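Local coordinates for protein AbyA5 (Verrucosispora maris, PDB 4YWF) that catalyses acetate elimination in spirotetronate biosynthesis, acting as an esterase-like lyase with an alpha/beta-hydrolase fold, at residues L224-V237 with A283-A297. The protein carries 4 engineered substitutions. Sequence-based numbering, arbitrary orientation.
Sequences LRAAPSEPRLRGIV and ALTPQDLAGVRIPVA
In the alpha/beta-hydrolase fold of AbyA5, adjacent parallel strands 233-239 and 296-301 join at I236 and V296, while the last part of helix 218-226 packs against helix 286-290 and the chain on either side of it. I236 forms both backbone bonds, its N donating to P295 O (3.0 Å) and its O accepting from A297 N (2.9 Å). I294 reaches into the angle between helix and sheet. With CG1 between its backbone N and carbonyl carbon (chi1 50°), its CD1 meets A227 CB and I236 CG1, each at 3.8 Å, and its CG2 lies over one face of the R234 guanidinium. L224 CB and CD1 meet L284 CD1, the side chains crossing at about a right angle, and L224 CD2 rests against V296 CG2 at 4.0 Å. Farther out, R225 bends at chi2 and chi3 and lays its guanidinium under L284 CD2, 3.6 Å above the centre of the plane. R225 NH1 forms a salt bridge with D288 OD2 (3.2 Å) whose hydrogen bond is weak, the two planes nearly perpendicular; A283 O, in the guanidinium plane, accepts a weak bond from NH2. A methionine in place of R225 would probably leave D288 without this positive partner and A283 O without this donor. D288 and T285 form a capping box: T285 OG1 accepts from D288 N, while T285 N donates to D288 OD2 from above the carboxylate plane at 2.9 Å.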
loop_
_atom_site.group_PDB
_atom_site.type_symbol
_atom_site.label_atom_id
_atom_site.label_comp_id
_atom_site.label_asym_id
_atom_site.label_seq_id
_atom_site.Cartn_x
_atom_site.Cartn_y
_atom_site.Cartn_z
ATOM N N LEU A 224 7.447 2.610 9.868
ATOM C CA LEU A 224 8.188 2.335 11.089
ATOM C C LEU A 224 9.587 2.978 11.105
ATOM O O LEU A 224 10.087 3.374 12.199
ATOM C CB LEU A 224 8.351 0.839 11.319
ATOM C CG LEU A 224 7.138 0.009 11.707
ATOM C CD1 LEU A 224 7.402 -1.449 11.370
ATOM C CD2 LEU A 224 6.777 0.223 13.186
ATOM N N ARG A 225 10.182 3.095 9.935
ATOM C CA ARG A 225 11.472 3.759 9.753
ATOM C C ARG A 225 11.282 5.261 9.928
ATOM O O ARG A 225 12.130 5.913 10.543
ATOM C CB ARG A 225 12.028 3.417 8.338
ATOM C CG ARG A 225 13.062 4.396 7.794
ATOM C CD ARG A 225 14.406 4.117 8.453
ATOM N NE ARG A 225 14.879 2.753 8.143
ATOM C CZ ARG A 225 15.664 2.000 8.937
ATOM N NH1 ARG A 225 16.066 2.439 10.146
ATOM N NH2 ARG A 225 16.029 0.787 8.542
ATOM N N ALA A 226 10.143 5.807 9.484
ATOM C CA ALA A 226 9.906 7.263 9.598
ATOM C C ALA A 226 9.602 7.684 11.013
ATOM O O ALA A 226 10.016 8.772 11.428
ATOM C CB ALA A 226 8.758 7.737 8.721
ATOM N N ALA A 227 8.830 6.849 11.729
ATOM C CA ALA A 227 8.172 7.269 12.935
ATOM C C ALA A 227 9.099 7.941 13.947
ATOM O O ALA A 227 8.709 8.957 14.535
ATOM C CB ALA A 227 7.484 6.074 13.609
ATOM N N PRO A 228 10.295 7.395 14.159
ATOM C CA PRO A 228 11.047 8.047 15.270
ATOM C C PRO A 228 11.466 9.501 14.977
ATOM O O PRO A 228 11.541 10.288 15.912
ATOM C CB PRO A 228 12.241 7.112 15.498
ATOM C CG PRO A 228 11.797 5.774 14.937
ATOM C CD PRO A 228 10.895 6.104 13.771
ATOM N N SER A 229 11.641 9.865 13.716
ATOM C CA SER A 229 11.902 11.259 13.288
ATOM C C SER A 229 10.720 12.039 12.652
ATOM O O SER A 229 10.925 13.034 11.951
ATOM C CB SER A 229 13.046 11.218 12.290
ATOM O OG SER A 229 12.936 10.068 11.484
ATOM N N GLU A 230 9.492 11.603 12.898
ATOM C CA GLU A 230 8.360 12.266 12.341
ATOM C C GLU A 230 7.293 12.315 13.391
ATOM O O GLU A 230 6.445 11.378 13.469
ATOM C CB GLU A 230 7.869 11.559 11.069
ATOM C CG GLU A 230 6.641 12.192 10.451
ATOM C CD GLU A 230 6.747 13.720 10.355
ATOM O OE1 GLU A 230 7.319 14.216 9.388
ATOM O OE2 GLU A 230 6.292 14.407 11.245
ATOM N N PRO A 231 7.340 13.372 14.237
ATOM C CA PRO A 231 6.396 13.432 15.335
ATOM C C PRO A 231 4.943 13.608 14.900
ATOM O O PRO A 231 4.072 13.488 15.720
ATOM C CB PRO A 231 6.874 14.656 16.160
ATOM C CG PRO A 231 7.739 15.442 15.217
ATOM C CD PRO A 231 8.403 14.401 14.370
ATOM N N ARG A 232 4.670 13.818 13.615
ATOM C CA ARG A 232 3.300 13.959 13.224
ATOM C C ARG A 232 2.573 12.599 13.161
ATOM O O ARG A 232 1.359 12.524 13.364
ATOM C CB ARG A 232 3.174 14.758 11.938
ATOM C CG ARG A 232 3.636 16.206 12.102
ATOM C CD ARG A 232 4.724 16.391 11.083
ATOM N NE ARG A 232 4.253 17.060 9.946
ATOM C CZ ARG A 232 4.822 17.074 8.737
ATOM N NH1 ARG A 232 5.861 16.357 8.393
ATOM N NH2 ARG A 232 4.298 17.878 7.849
ATOM N N LEU A 233 3.330 11.561 12.911
ATOM C CA LEU A 233 2.794 10.208 12.920
ATOM C C LEU A 233 2.487 9.796 14.320
ATOM O O LEU A 233 3.397 9.540 15.034
ATOM C CB LEU A 233 3.727 9.177 12.287
ATOM C CG LEU A 233 4.056 9.331 10.818
ATOM C CD1 LEU A 233 5.111 8.313 10.362
ATOM C CD2 LEU A 233 2.760 9.226 10.040
ATOM N N ARG A 234 1.201 9.618 14.622
ATOM C CA ARG A 234 0.705 9.271 15.936
ATOM C C ARG A 234 0.313 7.775 16.061
ATOM O O ARG A 234 -0.017 7.298 17.137
ATOM C CB ARG A 234 -0.512 10.152 16.274
ATOM C CG ARG A 234 -0.262 11.672 16.457
ATOM C CD ARG A 234 1.100 12.117 17.047
ATOM N NE ARG A 234 1.517 11.486 18.301
ATOM C CZ ARG A 234 2.804 11.317 18.690
ATOM N NH1 ARG A 234 3.055 10.740 19.844
ATOM N NH2 ARG A 234 3.866 11.733 17.959
ATOM N N GLY A 235 0.310 7.053 14.946
ATOM C CA GLY A 235 0.104 5.608 14.990
ATOM C C GLY A 235 0.248 4.950 13.606
ATOM O O GLY A 235 0.206 5.599 12.558
ATOM N N ILE A 236 0.417 3.632 13.622
ATOM C CA ILE A 236 0.698 2.872 12.432
ATOM C C ILE A 236 -0.157 1.632 12.503
ATOM O O ILE A 236 -0.254 1.007 13.577
ATOM C CB ILE A 236 2.180 2.470 12.316
ATOM C CG1 ILE A 236 3.053 3.709 12.125
ATOM C CG2 ILE A 236 2.410 1.455 11.179
ATOM C CD1 ILE A 236 4.541 3.363 12.249
ATOM N N VAL A 237 -0.763 1.319 11.371
ATOM C CA VAL A 237 -1.495 0.090 11.194
ATOM C C VAL A 237 -0.993 -0.537 9.915
ATOM O O VAL A 237 -1.018 0.105 8.868
ATOM C CB VAL A 237 -3.041 0.304 11.096
ATOM C CG1 VAL A 237 -3.724 -1.046 11.032
ATOM C CG2 VAL A 237 -3.540 1.106 12.270
ATOM N N ALA A 283 17.337 -2.999 7.153
ATOM C CA ALA A 283 16.748 -3.671 8.296
ATOM C C ALA A 283 16.479 -2.690 9.440
ATOM O O ALA A 283 17.282 -1.815 9.717
ATOM C CB ALA A 283 17.667 -4.752 8.781
ATOM N N LEU A 284 15.324 -2.824 10.070
ATOM C CA LEU A 284 15.062 -2.208 11.358
ATOM C C LEU A 284 15.742 -2.995 12.506
ATOM O O LEU A 284 15.495 -4.212 12.723
ATOM C CB LEU A 284 13.563 -2.091 11.608
ATOM C CG LEU A 284 12.784 -1.264 10.574
ATOM C CD1 LEU A 284 11.311 -1.536 10.671
ATOM C CD2 LEU A 284 13.055 0.214 10.787
ATOM N N THR A 285 16.589 -2.278 13.230
ATOM C CA THR A 285 17.275 -2.812 14.412
ATOM C C THR A 285 16.450 -2.710 15.736
ATOM O O THR A 285 15.525 -1.861 15.867
ATOM C CB THR A 285 18.582 -2.027 14.677
ATOM O OG1 THR A 285 18.246 -0.713 15.104
ATOM C CG2 THR A 285 19.431 -1.932 13.401
ATOM N N PRO A 286 16.849 -3.500 16.760
ATOM C CA PRO A 286 16.186 -3.403 18.076
ATOM C C PRO A 286 16.033 -1.963 18.559
ATOM O O PRO A 286 14.947 -1.594 19.031
ATOM C CB PRO A 286 17.148 -4.162 19.008
ATOM C CG PRO A 286 17.746 -5.213 18.105
ATOM C CD PRO A 286 17.948 -4.497 16.778
ATOM N N GLN A 287 17.070 -1.143 18.368
ATOM C CA GLN A 287 17.001 0.311 18.710
ATOM C C GLN A 287 16.087 1.111 17.820
ATOM O O GLN A 287 15.448 2.037 18.286
ATOM C CB GLN A 287 18.362 1.000 18.665
ATOM N N ASP A 288 16.029 0.787 16.538
ATOM C CA ASP A 288 15.064 1.457 15.668
ATOM C C ASP A 288 13.667 1.278 16.250
ATOM O O ASP A 288 12.899 2.257 16.351
ATOM C CB ASP A 288 15.119 0.890 14.249
ATOM C CG ASP A 288 16.422 1.312 13.489
ATOM O OD1 ASP A 288 16.991 2.357 13.857
ATOM O OD2 ASP A 288 16.884 0.575 12.569
ATOM N N LEU A 289 13.371 0.031 16.651
ATOM C CA LEU A 289 12.033 -0.404 17.066
ATOM C C LEU A 289 11.693 0.118 18.427
ATOM O O LEU A 289 10.596 0.561 18.617
ATOM C CB LEU A 289 11.877 -1.931 17.008
ATOM C CG LEU A 289 12.165 -2.543 15.614
ATOM C CD1 LEU A 289 12.046 -4.044 15.670
ATOM C CD2 LEU A 289 11.220 -1.984 14.554
ATOM N N ALA A 290 12.656 0.089 19.350
ATOM C CA ALA A 290 12.532 0.738 20.643
ATOM C C ALA A 290 12.317 2.222 20.512
ATOM O O ALA A 290 11.721 2.797 21.384
ATOM C CB ALA A 290 13.788 0.477 21.474
ATOM N N GLY A 291 12.794 2.838 19.410
ATOM C CA GLY A 291 12.556 4.285 19.124
ATOM C C GLY A 291 11.167 4.643 18.613
ATOM O O GLY A 291 10.832 5.811 18.488
ATOM N N VAL A 292 10.354 3.647 18.273
ATOM C CA VAL A 292 8.979 3.896 17.781
ATOM C C VAL A 292 8.099 4.062 18.983
ATOM O O VAL A 292 7.855 3.057 19.675
ATOM C CB VAL A 292 8.480 2.696 16.966
ATOM C CG1 VAL A 292 7.023 2.845 16.557
ATOM C CG2 VAL A 292 9.374 2.461 15.747
ATOM N N ARG A 293 7.637 5.287 19.264
ATOM C CA ARG A 293 6.859 5.557 20.498
ATOM C C ARG A 293 5.373 5.898 20.263
ATOM O O ARG A 293 4.779 6.745 20.923
ATOM C CB ARG A 293 7.484 6.666 21.315
ATOM C CG ARG A 293 8.479 6.143 22.330
ATOM C CD ARG A 293 9.878 6.426 21.857
ATOM N NE ARG A 293 10.814 5.561 22.562
ATOM C CZ ARG A 293 12.069 5.883 22.881
ATOM N NH1 ARG A 293 12.596 7.064 22.571
ATOM N NH2 ARG A 293 12.792 5.005 23.538
ATOM N N ILE A 294 4.771 5.119 19.394
ATOM C CA ILE A 294 3.395 5.332 18.982
ATOM C C ILE A 294 2.814 3.960 18.868
ATOM O O ILE A 294 3.555 2.981 18.765
ATOM C CB ILE A 294 3.324 6.028 17.612
ATOM C CG1 ILE A 294 4.212 5.302 16.588
ATOM C CG2 ILE A 294 3.727 7.498 17.757
ATOM C CD1 ILE A 294 4.041 5.726 15.148
ATOM N N PRO A 295 1.479 3.886 18.910
ATOM C CA PRO A 295 0.917 2.571 18.780
ATOM C C PRO A 295 1.163 2.007 17.378
ATOM O O PRO A 295 1.241 2.756 16.373
ATOM C CB PRO A 295 -0.575 2.758 19.134
ATOM C CG PRO A 295 -0.774 4.215 19.326
ATOM C CD PRO A 295 0.530 4.869 19.491
ATOM N N VAL A 296 1.391 0.695 17.355
ATOM C CA VAL A 296 1.615 -0.048 16.161
ATOM C C VAL A 296 0.795 -1.290 16.183
ATOM O O VAL A 296 0.884 -2.081 17.112
ATOM C CB VAL A 296 3.080 -0.469 15.988
ATOM C CG1 VAL A 296 3.217 -1.244 14.706
ATOM C CG2 VAL A 296 3.987 0.740 15.992
ATOM N N ALA A 297 0.011 -1.459 15.136
ATOM C CA ALA A 297 -0.860 -2.636 14.937
ATOM C C ALA A 297 -0.399 -3.353 13.676
ATOM O O ALA A 297 -0.004 -2.692 12.713
ATOM C CB ALA A 297 -2.340 -2.178 14.807
HETATM O O HOH W 1 12.284 2.792 13.527
#